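Local coordinates for putative hexose oxidase (Nonomuraea sp. ATCC 39727, PDB 5AWV), which probably oxidises a sugar of teicoplanin-type glycopeptide antibiotics, using a flavin (FAD) held covalently through two protein side chains, at residues Trp142-Pro147 with Arg241-Pro246. Residues are numbered along the deposited sequence; the frame is centred on the assembly and turned at random.
Sequences WNVTIP and RLLPKP
V144 and L243 meet CB to CB at 3.7 Å, their side chains crossing at about a right angle where two loops of this PCMH-type FAD-linked oxidase come together. Residues 142-147 lead out of helix 131-142 in the FAD-binding part of the fold, and 241-246 lie on the way from strand 223-229 to strand 249-257, so the contact joins that part to the chain entering the seven-stranded sheet. V144 and L243 both also rest on L138 of the helix and on F123 of strand 122-125. With CG anti to its carbonyl carbon (chi1 -78°), L243 runs beside I146, and its CD1 lies 3.9 Å from I146 CG2; I146 in turn stands about 10 Å from the FAD, measured from its side chain.

One direct hydrogen bond joins the backbones, from T145 N to P244 O (2.9 Å). It is bent at the hydrogen, 139°, although the nitrogen lies almost on the line of the C=O bond, and V144 CA adds a CA-H...O contact to the same oxygen at 3.2 Å. T145 O, by contrast, is buried without a polar partner, facing P244 CD and L243 CB. At the other edge, one water accepts from K245 NZ and lies within hydrogen-bonding distance of N143 O, to which it can donate, while a second donates to N143 OD1 (2.7 Å) and to P246 O (2.8 Å).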
loop_
_atom_site.group_PDB
_atom_site.type_symbol
_atom_site.label_atom_id
_atom_site.label_comp_id
_atom_site.label_asym_id
_atom_site.label_seq_id
_atom_site.Cartn_x
_atom_site.Cartn_y
_atom_site.Cartn_z
ATOM N N TRP A 142 21.285 2.874 -5.572
ATOM C CA TRP A 142 21.236 3.645 -6.839
ATOM C C TRP A 142 20.809 5.131 -6.682
ATOM O O TRP A 142 20.722 5.836 -7.663
ATOM C CB TRP A 142 20.275 2.956 -7.821
ATOM C CG TRP A 142 20.636 1.536 -8.107
ATOM C CD1 TRP A 142 21.508 1.095 -9.060
ATOM C CD2 TRP A 142 20.198 0.372 -7.405
ATOM N NE1 TRP A 142 21.629 -0.247 -8.978
ATOM C CE2 TRP A 142 20.814 -0.721 -7.998
ATOM C CE3 TRP A 142 19.302 0.149 -6.355
ATOM C CZ2 TRP A 142 20.598 -1.996 -7.568
ATOM C CZ3 TRP A 142 19.077 -1.076 -5.942
ATOM C CH2 TRP A 142 19.732 -2.166 -6.527
ATOM N N ASN A 143 20.603 5.601 -5.452
ATOM C CA ASN A 143 20.068 6.933 -5.200
ATOM C C ASN A 143 18.781 7.211 -5.987
ATOM O O ASN A 143 18.674 8.241 -6.685
ATOM C CB ASN A 143 21.150 7.940 -5.567
ATOM C CG ASN A 143 20.831 9.305 -5.174
ATOM O OD1 ASN A 143 20.015 9.582 -4.271
ATOM N ND2 ASN A 143 21.473 10.238 -5.871
ATOM N N VAL A 144 17.861 6.252 -5.921
ATOM C CA VAL A 144 16.533 6.373 -6.547
ATOM C C VAL A 144 15.475 6.102 -5.487
ATOM O O VAL A 144 15.795 5.756 -4.352
ATOM C CB VAL A 144 16.344 5.546 -7.800
ATOM C CG1 VAL A 144 17.362 5.949 -8.888
ATOM C CG2 VAL A 144 16.403 4.015 -7.548
ATOM N N THR A 145 14.224 6.294 -5.862
ATOM C CA THR A 145 13.092 5.973 -5.056
ATOM C C THR A 145 11.864 5.720 -5.910
ATOM O O THR A 145 11.887 5.878 -7.136
ATOM C CB THR A 145 12.851 7.125 -4.052
ATOM O OG1 THR A 145 12.084 6.653 -2.941
ATOM C CG2 THR A 145 12.214 8.404 -4.735
ATOM N N ILE A 146 10.762 5.321 -5.263
ATOM C CA ILE A 146 9.471 5.412 -5.927
ATOM C C ILE A 146 8.521 6.273 -5.095
ATOM O O ILE A 146 8.646 6.272 -3.866
ATOM C CB ILE A 146 8.850 4.027 -6.228
ATOM C CG1 ILE A 146 8.540 3.248 -4.902
ATOM C CG2 ILE A 146 9.717 3.229 -7.203
ATOM C CD1 ILE A 146 7.844 1.901 -5.093
ATOM N N PRO A 147 7.521 6.927 -5.730
ATOM C CA PRO A 147 6.675 7.859 -5.012
ATOM C C PRO A 147 5.484 7.184 -4.348
ATOM O O PRO A 147 4.320 7.380 -4.727
ATOM C CB PRO A 147 6.257 8.816 -6.105
ATOM C CG PRO A 147 6.174 7.947 -7.311
ATOM C CD PRO A 147 7.340 7.076 -7.191
ATOM N N ARG A 241 19.367 6.359 -13.363
ATOM C CA ARG A 241 18.390 7.213 -14.081
ATOM C C ARG A 241 17.014 6.540 -14.279
ATOM O O ARG A 241 16.086 7.132 -14.811
ATOM C CB ARG A 241 19.007 7.681 -15.448
ATOM C CG ARG A 241 20.016 8.804 -15.233
ATOM C CD ARG A 241 20.964 9.114 -16.382
ATOM N NE ARG A 241 20.395 9.381 -17.713
ATOM C CZ ARG A 241 19.554 10.372 -18.050
ATOM N NH1 ARG A 241 19.070 11.213 -17.144
ATOM N NH2 ARG A 241 19.145 10.480 -19.318
ATOM N N LEU A 242 16.867 5.288 -13.854
ATOM C CA LEU A 242 15.694 4.524 -14.240
ATOM C C LEU A 242 14.537 4.719 -13.275
ATOM O O LEU A 242 13.441 4.307 -13.604
ATOM C CB LEU A 242 15.979 3.020 -14.370
ATOM C CG LEU A 242 16.802 2.707 -15.620
ATOM C CD1 LEU A 242 17.265 1.277 -15.500
ATOM C CD2 LEU A 242 15.958 2.971 -16.860
ATOM N N LEU A 243 14.761 5.383 -12.133
ATOM C CA LEU A 243 13.652 5.798 -11.214
ATOM C C LEU A 243 13.919 7.198 -10.709
ATOM O O LEU A 243 15.049 7.668 -10.837
ATOM C CB LEU A 243 13.515 4.843 -10.022
ATOM C CG LEU A 243 12.796 3.560 -10.406
ATOM C CD1 LEU A 243 12.900 2.564 -9.288
ATOM C CD2 LEU A 243 11.349 3.710 -10.881
ATOM N N PRO A 244 12.903 7.867 -10.153
ATOM C CA PRO A 244 13.084 9.250 -9.625
ATOM C C PRO A 244 14.179 9.355 -8.562
ATOM O O PRO A 244 14.392 8.428 -7.793
ATOM C CB PRO A 244 11.756 9.540 -8.971
ATOM C CG PRO A 244 10.787 8.719 -9.764
ATOM C CD PRO A 244 11.480 7.450 -10.095
ATOM N N LYS A 245 14.935 10.435 -8.625
ATOM C CA LYS A 245 15.964 10.680 -7.680
ATOM C C LYS A 245 15.339 11.392 -6.488
ATOM O O LYS A 245 14.721 12.412 -6.701
ATOM C CB LYS A 245 17.023 11.573 -8.318
ATOM C CG LYS A 245 18.218 11.878 -7.376
ATOM C CD LYS A 245 19.336 12.720 -8.039
ATOM C CE LYS A 245 19.661 12.298 -9.497
ATOM N NZ LYS A 245 21.000 11.661 -9.798
ATOM N N PRO A 246 15.438 10.831 -5.255
ATOM C CA PRO A 246 14.818 11.607 -4.150
ATOM C C PRO A 246 15.567 12.937 -3.878
ATOM O O PRO A 246 16.723 13.125 -4.285
ATOM C CB PRO A 246 14.944 10.654 -2.931
ATOM C CG PRO A 246 16.235 9.962 -3.197
ATOM C CD PRO A 246 16.259 9.733 -4.719
HETATM O O HOH W 1 19.948 8.790 -9.063
HETATM O O HOH W 2 19.279 12.144 -3.634
#